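Local coordinates for SusD superfamily protein (Bacteroides fragilis, PDB 3L22) that probably binds carbohydrate at the bacterial outer membrane, as a SusD-family lipoprotein of a glycan-uptake system, and carries several zinc ions in its crystal, at residues A[280-285]-A[409-414]; A[147-152]-A[163-168]; A[259-264]-A[316-321]; A[235-240]-A[300-305]. All blocks are in the same frame, centred on the assembly; numbering follows the deposited sequence.

Four contacts tie loops, and in contact 4 a helix end, in the outer parts of one helix-rich chain. Contacts 3 and 4 are neighbours, their centres 19 Å apart, and they touch where Q320 NE2 lies 2.9 Å from Y240 O, a probable hydrogen bond. Contact 4 also reaches contact 1, K303 CE packing 4.1 Å from T281 CG2. Along the sequence the segments of contacts 1, 3 and 4 alternate. Contact 2 closes before they begin; it sits across the chain centre from contact 4, their centres 40 Å apart. A bound zinc lies about 5 Å from the L150 side chain of contact 2, and zinc is about 9 Å from V409 of contact 1 and about 10 Å from V236 of contact 4.

Contact 1: A[280-285]-A[409-414]; sequences DTKSGI and VGENET
S283 OG donates a 2.7 Å hydrogen bond to the carbonyl oxygen V409 O, and the tighter half of this contact forms around that bond. The hydroxyl approaches V409 O at a C=O...O angle of 135°, tilted from the carbonyl plane. S283 chi1 of -60° places OG opposite its own carbonyl carbon, which sends it across the gap to lie also 3.6 Å from V409 CB. A water shares the acceptor: it donates to V409 O and, at 2.7 Å, to D280 OD2, tying the other segment's carboxylate to the same carbonyl. D280 meanwhile shapes its own loop, its OD1 receiving S283 N from above the carboxylate plane in an Asx motif, so one acid both sets the backbone that carries the serine and reaches V409 through water.

The K282 side is looser and faces solvent. Its chain runs extended over the backbone of G410, where CE comes 3.7 Å from G410 C, and then bends at the last torsion (chi4 59°). K282 NZ and E411 OE1 stand 3.9 Å apart, a long salt bridge between side chains that cross at about a right angle. Two waters fill in the link, each accepting from NZ and donating to OE1; the closer to the glutamate sits 2.7 Å from OE1. The ammonium and carboxylate thus meet largely through solvent.

This is a surface meeting of two loops, in which the Asx motif following strand 277-279 docks on the tight connection of the antiparallel hairpin formed by strands 406-409 and 414-417.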
# COMPACT_ATOMS: atom_id res chain seq x y z
N ASP A 280 8.06 11.44 -13.28
CA ASP A 280 9.49 11.83 -13.34
C ASP A 280 10.15 11.23 -14.57
O ASP A 280 10.73 10.13 -14.53
CB ASP A 280 10.25 11.42 -12.08
CG ASP A 280 11.66 12.03 -12.02
OD1 ASP A 280 12.20 12.44 -13.07
OD2 ASP A 280 12.19 12.12 -10.89
N THR A 281 10.08 11.98 -15.67
CA THR A 281 10.66 11.51 -16.91
C THR A 281 12.15 11.89 -17.03
O THR A 281 12.80 11.41 -17.92
CB THR A 281 9.92 12.05 -18.12
OG1 THR A 281 9.91 13.47 -18.03
CG2 THR A 281 8.48 11.49 -18.17
N LYS A 282 12.68 12.74 -16.16
CA LYS A 282 14.13 13.03 -16.20
C LYS A 282 14.96 11.88 -15.62
O LYS A 282 16.00 11.55 -16.15
CB LYS A 282 14.42 14.33 -15.42
CG LYS A 282 15.92 14.72 -15.40
CD LYS A 282 16.25 15.85 -14.42
CE LYS A 282 17.81 16.04 -14.23
NZ LYS A 282 18.70 16.36 -15.41
N SER A 283 14.51 11.29 -14.52
CA SER A 283 15.32 10.39 -13.71
C SER A 283 14.62 9.17 -13.14
O SER A 283 15.29 8.33 -12.53
CB SER A 283 15.86 11.18 -12.50
OG SER A 283 16.66 12.27 -12.91
N GLY A 284 13.29 9.07 -13.25
CA GLY A 284 12.53 7.96 -12.69
C GLY A 284 12.43 6.80 -13.68
O GLY A 284 13.10 6.80 -14.70
N ILE A 285 11.58 5.84 -13.38
CA ILE A 285 11.46 4.62 -14.16
C ILE A 285 11.19 4.89 -15.64
O ILE A 285 11.78 4.25 -16.52
CB ILE A 285 10.40 3.64 -13.56
CG1 ILE A 285 10.44 2.27 -14.28
CG2 ILE A 285 8.98 4.21 -13.61
CD1 ILE A 285 11.81 1.59 -14.28
N VAL A 409 16.97 12.85 -8.58
CA VAL A 409 17.88 13.74 -9.28
C VAL A 409 17.01 14.67 -10.10
O VAL A 409 16.36 14.26 -11.06
CB VAL A 409 18.90 13.02 -10.19
CG1 VAL A 409 19.71 14.06 -11.03
CG2 VAL A 409 19.82 12.07 -9.36
N GLY A 410 16.97 15.94 -9.70
CA GLY A 410 16.19 16.95 -10.39
C GLY A 410 17.13 17.89 -11.11
O GLY A 410 18.36 17.77 -11.02
N GLU A 411 16.55 18.79 -11.88
CA GLU A 411 17.29 19.73 -12.69
C GLU A 411 18.20 20.63 -11.83
O GLU A 411 19.33 20.86 -12.22
CB GLU A 411 16.31 20.56 -13.52
CG GLU A 411 16.90 21.72 -14.32
CD GLU A 411 17.94 21.30 -15.33
OE1 GLU A 411 17.97 20.14 -15.83
OE2 GLU A 411 18.72 22.19 -15.69
N ASN A 412 17.71 21.12 -10.70
CA ASN A 412 18.44 22.09 -9.87
C ASN A 412 18.69 21.66 -8.41
O ASN A 412 19.25 22.44 -7.61
CB ASN A 412 17.70 23.44 -9.89
CG ASN A 412 17.89 24.19 -11.20
OD1 ASN A 412 18.95 24.12 -11.84
ND2 ASN A 412 16.87 24.90 -11.60
N GLU A 413 18.29 20.44 -8.05
CA GLU A 413 18.62 19.90 -6.76
C GLU A 413 18.43 18.38 -6.80
O GLU A 413 17.63 17.87 -7.60
CB GLU A 413 17.77 20.52 -5.69
CG GLU A 413 17.93 19.88 -4.34
N THR A 414 19.20 17.66 -5.99
CA THR A 414 19.03 16.22 -5.83
C THR A 414 18.69 15.91 -4.38
O THR A 414 19.39 16.35 -3.48
CB THR A 414 20.30 15.47 -6.27
OG1 THR A 414 20.41 15.60 -7.67
CG2 THR A 414 20.26 13.96 -5.92
O HOH W 1 13.54 14.46 -10.76
O HOH W 2 20.18 18.14 -14.46
O HOH W 3 16.62 17.93 -16.74

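Contact 2: A[147-152]-A[163-168]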
# COMPACT_ATOMS: atom_id res chain seq x y z
N SER A 147 9.04 2.01 16.48
CA SER A 147 8.01 2.31 15.51
C SER A 147 6.89 3.10 16.16
O SER A 147 7.03 4.31 16.30
CB SER A 147 7.54 1.03 14.82
OG SER A 147 6.49 1.29 13.91
N VAL A 148 5.81 2.44 16.59
CA VAL A 148 4.60 3.14 17.01
C VAL A 148 4.00 2.39 18.22
O VAL A 148 4.32 1.23 18.43
CB VAL A 148 3.57 3.24 15.86
CG1 VAL A 148 4.14 4.02 14.62
CG2 VAL A 148 3.01 1.87 15.47
N PRO A 149 3.14 3.06 19.04
CA PRO A 149 2.41 2.35 20.09
C PRO A 149 1.49 1.28 19.54
O PRO A 149 0.73 1.55 18.58
CB PRO A 149 1.57 3.45 20.74
CG PRO A 149 2.30 4.75 20.37
CD PRO A 149 2.86 4.50 19.04
N LEU A 150 1.55 0.09 20.15
CA LEU A 150 0.77 -1.03 19.70
C LEU A 150 -0.53 -1.01 20.53
O LEU A 150 -0.61 -1.65 21.57
CB LEU A 150 1.56 -2.34 19.86
CG LEU A 150 0.91 -3.64 19.36
CD1 LEU A 150 0.25 -3.48 17.98
CD2 LEU A 150 1.96 -4.75 19.32
N ARG A 151 -1.51 -0.25 20.07
CA ARG A 151 -2.80 -0.11 20.77
C ARG A 151 -3.77 -1.18 20.29
O ARG A 151 -4.18 -1.19 19.13
CB ARG A 151 -3.38 1.29 20.53
CG ARG A 151 -2.40 2.43 20.85
CD ARG A 151 -3.05 3.78 20.88
NE ARG A 151 -2.12 4.84 21.26
CZ ARG A 151 -1.75 5.14 22.50
NH1 ARG A 151 -2.24 4.49 23.56
NH2 ARG A 151 -0.90 6.14 22.68
N LEU A 152 -4.15 -2.08 21.20
CA LEU A 152 -5.00 -3.22 20.88
C LEU A 152 -6.26 -3.34 21.74
O LEU A 152 -7.03 -4.25 21.53
CB LEU A 152 -4.17 -4.51 20.93
CG LEU A 152 -3.01 -4.60 19.94
CD1 LEU A 152 -2.15 -5.86 20.24
CD2 LEU A 152 -3.48 -4.59 18.48
N MSE A 163 1.86 5.27 26.38
CA MSE A 163 2.33 3.97 25.91
C MSE A 163 3.62 4.11 25.11
O MSE A 163 3.70 4.94 24.20
CB MSE A 163 1.29 3.29 25.02
CG MSE A 163 1.58 1.82 24.82
SE MSE A 163 0.29 0.98 23.67
CE MSE A 163 -1.18 0.81 24.92
N PRO A 164 4.63 3.28 25.42
CA PRO A 164 5.83 3.33 24.61
C PRO A 164 5.61 2.78 23.22
O PRO A 164 4.63 2.06 22.96
CB PRO A 164 6.83 2.44 25.37
CG PRO A 164 6.15 1.94 26.56
CD PRO A 164 4.72 2.25 26.47
N ARG A 165 6.55 3.13 22.35
CA ARG A 165 6.57 2.64 20.98
C ARG A 165 7.07 1.20 21.00
O ARG A 165 8.00 0.89 21.72
CB ARG A 165 7.49 3.52 20.13
CG ARG A 165 7.14 5.02 20.14
CD ARG A 165 8.28 5.89 19.60
NE ARG A 165 8.44 5.70 18.16
CZ ARG A 165 9.40 6.23 17.41
NH1 ARG A 165 10.30 7.03 17.98
NH2 ARG A 165 9.45 5.97 16.08
N SER A 166 6.42 0.32 20.23
CA SER A 166 6.96 -1.00 19.94
C SER A 166 7.97 -0.89 18.82
O SER A 166 8.02 0.13 18.12
CB SER A 166 5.83 -1.93 19.51
OG SER A 166 5.05 -2.24 20.65
N THR A 167 8.78 -1.94 18.64
CA THR A 167 9.80 -1.95 17.59
C THR A 167 9.17 -2.29 16.21
O THR A 167 8.09 -2.86 16.15
CB THR A 167 10.92 -2.92 17.90
OG1 THR A 167 10.43 -4.26 17.80
CG2 THR A 167 11.57 -2.69 19.33
N VAL A 168 9.87 -1.95 15.13
CA VAL A 168 9.48 -2.35 13.78
C VAL A 168 9.26 -3.88 13.70
O VAL A 168 8.25 -4.32 13.13
CB VAL A 168 10.45 -1.80 12.71
CG1 VAL A 168 11.91 -2.35 12.87
CG2 VAL A 168 9.92 -2.00 11.26
O HOH W 4 3.71 -0.39 22.14
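The loop segments 147-152 and 163-168 run 132° apart in direction and are joined by two backbone hydrogen bonds. S147 N donates to S166 O over 2.7 Å, in the carbonyl plane, while S166 N reaches V148 O at 2.9 Å from well above the plane of that carbonyl. S147 and V148 therefore both face S166, a classic beta bulge, here within the long connection between helices 113-131 and 168-178. T167, next along, is the N-cap of the second helix.

R165 reinforces the bulge from its side chain. The chain bends at chi3 (70°), turning the guanidinium edge so that NE, at 2.7 Å, and NH2, at 2.9 Å, both grip S147 O. That oxygen lies in the guanidinium plane; NH2 meets it on a lone pair, NE from above the carbonyl plane. At the other end, selenomethionine M163 lays its SE 4.0 Å from P149 CB and 3.5 Å from L150 O. The M163 and R151 chains slide past each other in opposite directions, and R151 NH2 goes on to N161 and a salt bridge with E432. L150 packs on H174 of helix 168-178, a zinc-binding residue. Between these two ends a water accepts from L150 N, donates to P164 O and bonds S166 OG, 2.7 Å away.

Contact 3: A[259-264]-A[316-321]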
# COMPACT_ATOMS: atom_id res chain seq x y z
N ASN A 259 -19.43 9.04 -0.65
CA ASN A 259 -18.30 8.88 0.28
C ASN A 259 -16.95 9.19 -0.34
O ASN A 259 -15.92 8.80 0.21
CB ASN A 259 -18.32 7.48 0.93
CG ASN A 259 -18.02 6.32 -0.08
OD1 ASN A 259 -17.17 6.44 -0.96
ND2 ASN A 259 -18.70 5.20 0.10
N ILE A 260 -16.95 9.88 -1.48
CA ILE A 260 -15.69 10.28 -2.13
C ILE A 260 -14.88 11.25 -1.24
O ILE A 260 -15.46 11.93 -0.38
CB ILE A 260 -15.91 10.89 -3.53
CG1 ILE A 260 -16.98 12.01 -3.49
CG2 ILE A 260 -16.26 9.78 -4.54
CD1 ILE A 260 -16.97 12.99 -4.64
N PRO A 261 -13.56 11.35 -1.47
CA PRO A 261 -12.80 12.29 -0.66
C PRO A 261 -13.14 13.74 -0.96
O PRO A 261 -13.61 14.08 -2.04
CB PRO A 261 -11.34 11.99 -1.05
CG PRO A 261 -11.34 10.59 -1.64
CD PRO A 261 -12.69 10.56 -2.35
N ASN A 262 -12.90 14.60 0.01
CA ASN A 262 -13.17 16.03 -0.12
C ASN A 262 -12.07 16.74 -0.97
O ASN A 262 -11.19 16.08 -1.58
CB ASN A 262 -13.29 16.61 1.30
CG ASN A 262 -14.29 17.75 1.40
OD1 ASN A 262 -14.30 18.65 0.57
ND2 ASN A 262 -15.12 17.72 2.44
N THR A 263 -12.11 18.07 -1.02
CA THR A 263 -11.24 18.86 -1.90
C THR A 263 -9.79 18.53 -1.77
O THR A 263 -9.26 18.52 -0.66
CB THR A 263 -11.40 20.34 -1.65
OG1 THR A 263 -12.79 20.56 -1.59
CG2 THR A 263 -10.83 21.15 -2.78
N GLN A 264 -9.18 18.23 -2.92
CA GLN A 264 -7.78 17.86 -3.03
C GLN A 264 -7.37 16.74 -2.10
O GLN A 264 -6.35 16.81 -1.47
CB GLN A 264 -6.90 19.09 -2.85
CG GLN A 264 -7.04 20.02 -4.02
CD GLN A 264 -6.00 21.13 -4.01
OE1 GLN A 264 -5.75 21.76 -2.96
NE2 GLN A 264 -5.38 21.36 -5.18
N LYS A 316 -13.59 14.82 -11.59
CA LYS A 316 -14.97 15.25 -11.51
C LYS A 316 -15.76 14.35 -10.56
O LYS A 316 -16.39 14.86 -9.66
CB LYS A 316 -15.59 15.25 -12.90
CG LYS A 316 -16.97 15.91 -13.00
CD LYS A 316 -17.48 15.97 -14.46
N THR A 317 -15.71 13.03 -10.75
CA THR A 317 -16.54 12.13 -9.92
C THR A 317 -15.78 11.53 -8.75
O THR A 317 -16.38 11.21 -7.72
CB THR A 317 -17.13 10.99 -10.75
OG1 THR A 317 -16.09 10.05 -11.03
CG2 THR A 317 -17.86 11.54 -12.05
N LYS A 318 -14.48 11.38 -8.92
CA LYS A 318 -13.58 10.77 -7.96
C LYS A 318 -13.92 9.30 -7.69
O LYS A 318 -13.52 8.73 -6.64
CB LYS A 318 -13.49 11.58 -6.65
CG LYS A 318 -13.36 13.07 -6.81
CD LYS A 318 -13.01 13.75 -5.46
CE LYS A 318 -13.35 15.25 -5.36
NZ LYS A 318 -12.72 15.85 -4.12
N LEU A 319 -14.61 8.66 -8.64
CA LEU A 319 -15.18 7.32 -8.39
C LEU A 319 -14.18 6.18 -8.61
O LEU A 319 -14.49 5.03 -8.34
CB LEU A 319 -16.42 7.07 -9.22
CG LEU A 319 -17.67 7.84 -8.79
CD1 LEU A 319 -18.73 7.82 -9.87
CD2 LEU A 319 -18.19 7.22 -7.47
N GLN A 320 -12.98 6.48 -9.10
CA GLN A 320 -12.03 5.40 -9.35
C GLN A 320 -11.60 4.74 -8.05
O GLN A 320 -11.26 5.43 -7.07
CB GLN A 320 -10.82 5.89 -10.14
CG GLN A 320 -11.19 6.27 -11.58
CD GLN A 320 -10.10 7.08 -12.33
OE1 GLN A 320 -9.74 8.22 -11.94
NE2 GLN A 320 -9.61 6.51 -13.42
N TRP A 321 -11.66 3.42 -8.03
CA TRP A 321 -11.22 2.65 -6.86
C TRP A 321 -9.69 2.71 -6.68
O TRP A 321 -8.94 2.87 -7.65
CB TRP A 321 -11.63 1.19 -7.04
CG TRP A 321 -13.11 0.91 -6.98
CD1 TRP A 321 -14.15 1.81 -7.14
CD2 TRP A 321 -13.71 -0.36 -6.82
NE1 TRP A 321 -15.35 1.16 -7.02
CE2 TRP A 321 -15.11 -0.18 -6.83
CE3 TRP A 321 -13.20 -1.66 -6.64
CZ2 TRP A 321 -16.01 -1.24 -6.72
CZ3 TRP A 321 -14.12 -2.72 -6.52
CH2 TRP A 321 -15.49 -2.49 -6.54
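K318 and I260 meet close to the backbone, where K318 CB lies 3.9 Å from the I260 branch methyl CG2, and from there the lysine can be followed outward. Its CG stands opposite the carbonyl carbon (chi1 -44°), and beyond it the chain is extended, crossing the isoleucine at about a right angle. K318 CD passes 4.1 Å from I260 CD1 and comes level with the carbonyl of P261, which follows I260. CE keeps to the same carbonyl, 3.5 Å from P261 O. NZ then donates to P261 O over 2.9 Å, approaching from above the carbonyl plane, and lies 3.0 Å from N262 O. The ammonium also forms a salt bridge with E269 of helix 267-271, which probably balances its charge.

The lysine belongs to the loop leading into strand 322-326, at the middle of an ST turn in which T317 OG1 accepts from L319 N; T317 OG1 is also hydrogen-bonded to D314. It spans to the loop that follows strand 249-253, the antiparallel partner of that strand. I260 packs against the turn: its CG2 rests 3.5 Å from T317 O and also touches L319 CD2. Further along, N262 OD1 takes both T263 N, at 2.8 Å on a lone pair, and the more distant T263 OG1.

Contact 4: A[235-240]-A[300-305]. With EDO (1,2-ethanediol), chain Y.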
# COMPACT_ATOMS: atom_id res chain seq x y z
N ASP A 235 -5.67 -6.17 -21.29
CA ASP A 235 -5.95 -4.73 -21.29
C ASP A 235 -5.54 -4.19 -19.91
O ASP A 235 -6.21 -4.46 -18.91
CB ASP A 235 -7.44 -4.52 -21.57
CG ASP A 235 -7.86 -3.04 -21.60
OD1 ASP A 235 -7.16 -2.11 -21.14
OD2 ASP A 235 -8.97 -2.80 -22.10
N VAL A 236 -4.50 -3.36 -19.87
CA VAL A 236 -4.01 -2.79 -18.59
C VAL A 236 -4.87 -1.62 -18.04
O VAL A 236 -4.57 -1.11 -16.98
CB VAL A 236 -2.55 -2.32 -18.74
CG1 VAL A 236 -1.66 -3.50 -19.23
CG2 VAL A 236 -2.44 -1.08 -19.68
N THR A 237 -5.91 -1.18 -18.78
CA THR A 237 -6.73 -0.04 -18.37
C THR A 237 -8.00 -0.44 -17.58
O THR A 237 -8.70 0.43 -17.06
CB THR A 237 -7.14 0.84 -19.57
OG1 THR A 237 -8.10 0.17 -20.37
CG2 THR A 237 -5.89 1.20 -20.46
N LEU A 238 -8.29 -1.73 -17.47
CA LEU A 238 -9.59 -2.18 -16.96
C LEU A 238 -9.90 -1.69 -15.55
O LEU A 238 -11.01 -1.27 -15.28
CB LEU A 238 -9.72 -3.69 -17.01
CG LEU A 238 -9.75 -4.35 -18.39
CD1 LEU A 238 -9.68 -5.87 -18.17
CD2 LEU A 238 -11.00 -3.91 -19.19
N ILE A 239 -8.89 -1.69 -14.70
CA ILE A 239 -9.13 -1.45 -13.28
C ILE A 239 -9.36 0.02 -12.94
O ILE A 239 -9.79 0.30 -11.82
CB ILE A 239 -8.03 -2.01 -12.36
CG1 ILE A 239 -6.65 -1.37 -12.61
CG2 ILE A 239 -7.94 -3.52 -12.51
CD1 ILE A 239 -5.58 -1.81 -11.57
N TYR A 240 -9.12 0.94 -13.90
CA TYR A 240 -9.31 2.37 -13.68
C TYR A 240 -10.63 2.89 -14.27
O TYR A 240 -10.88 4.09 -14.24
CB TYR A 240 -8.12 3.19 -14.25
CG TYR A 240 -6.79 2.56 -13.92
CD1 TYR A 240 -6.22 2.70 -12.65
CD2 TYR A 240 -6.14 1.78 -14.84
CE1 TYR A 240 -4.99 2.07 -12.33
CE2 TYR A 240 -4.93 1.16 -14.53
CZ TYR A 240 -4.37 1.29 -13.28
OH TYR A 240 -3.18 0.60 -13.05
N ILE A 300 1.68 3.47 -23.57
CA ILE A 300 0.57 3.89 -24.43
C ILE A 300 -0.59 4.37 -23.56
O ILE A 300 -1.10 5.42 -23.81
CB ILE A 300 0.06 2.76 -25.34
CG1 ILE A 300 1.15 2.33 -26.34
CG2 ILE A 300 -1.24 3.20 -26.12
CD1 ILE A 300 0.83 1.06 -27.13
N ALA A 301 -0.94 3.63 -22.50
CA ALA A 301 -2.14 3.99 -21.71
C ALA A 301 -1.88 5.14 -20.77
O ALA A 301 -2.73 6.01 -20.61
CB ALA A 301 -2.66 2.75 -20.91
N PHE A 302 -0.70 5.17 -20.14
CA PHE A 302 -0.51 6.02 -18.97
C PHE A 302 0.53 7.14 -19.06
O PHE A 302 0.53 8.03 -18.18
CB PHE A 302 -0.16 5.16 -17.74
CG PHE A 302 -1.08 4.00 -17.54
CD1 PHE A 302 -2.45 4.17 -17.54
CD2 PHE A 302 -0.57 2.74 -17.33
CE1 PHE A 302 -3.30 3.08 -17.37
CE2 PHE A 302 -1.40 1.66 -17.11
CZ PHE A 302 -2.75 1.82 -17.17
N LYS A 303 1.40 7.12 -20.08
CA LYS A 303 2.40 8.19 -20.20
C LYS A 303 1.78 9.33 -20.98
O LYS A 303 1.80 9.35 -22.20
CB LYS A 303 3.71 7.69 -20.83
CG LYS A 303 4.82 8.76 -20.92
CD LYS A 303 6.13 8.18 -21.37
CE LYS A 303 7.27 9.20 -21.32
NZ LYS A 303 7.08 10.26 -22.34
N GLY A 304 1.22 10.30 -20.28
CA GLY A 304 0.46 11.36 -20.93
C GLY A 304 1.32 12.47 -21.52
O GLY A 304 2.52 12.60 -21.21
N GLU A 305 0.70 13.25 -22.39
CA GLU A 305 1.22 14.53 -22.87
C GLU A 305 1.56 15.38 -21.65
O GLU A 305 0.78 15.36 -20.65
CB GLU A 305 0.14 15.27 -23.72
CG GLU A 305 -0.21 14.60 -25.09
CD GLU A 305 -1.22 15.40 -25.93
OE1 GLU A 305 -1.31 16.64 -25.79
OE2 GLU A 305 -1.94 14.77 -26.75
C1 EDO Y . -5.96 4.72 -19.00
O1 EDO Y . -5.78 5.30 -20.32
C2 EDO Y . -7.35 4.84 -18.35
O2 EDO Y . -7.26 5.27 -16.97
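The C-terminal end of helix 297-302 packs here against a type I beta turn, D235 to L238, and the short 3-10 segment 238-240 that continues it. A301 and F302 supply the helix side; V236, T237 and Y240 meet them. The ring of F302 enters with its CZ foremost. CZ lies 3.8 Å from V236 CG2 and, on its other flank, 3.5 Å from Y240 CE2, while V236 O sits at the ring edge, in plane. The Y240 and F302 rings are steeply inclined, planes at 80° and centroids 5.3 Å apart, in an oblique pairing. A301 CB rests over the centre of one face of F302 and at the same time abuts T237 CG2 at 3.6 Å.

An Asx turn overlaps the start of the beta turn: D235 OD1 accepts T237 N on its anti side and T237 OG1, at 2.6 Å, on its syn side. T237 chi1 of 71° puts OG1 between the backbone N and the carbonyl carbon, next to that carboxylate, which leaves CG2 directed at the helix. Y240 is fixed at its far end by a hydrogen bond between its hydroxyl and E392, and I239 CG1 lies over one face of its ring; F312 meets it edge-to-face.

A 1,2-ethanediol, probably from the crystallisation liquor, lies against these residues. Its O1 donates to A301 O over 3.1 Å, its C1 lies 3.5 Å from F302 CE1 at the ring edge, and it is also hydrogen-bonded to M310 O.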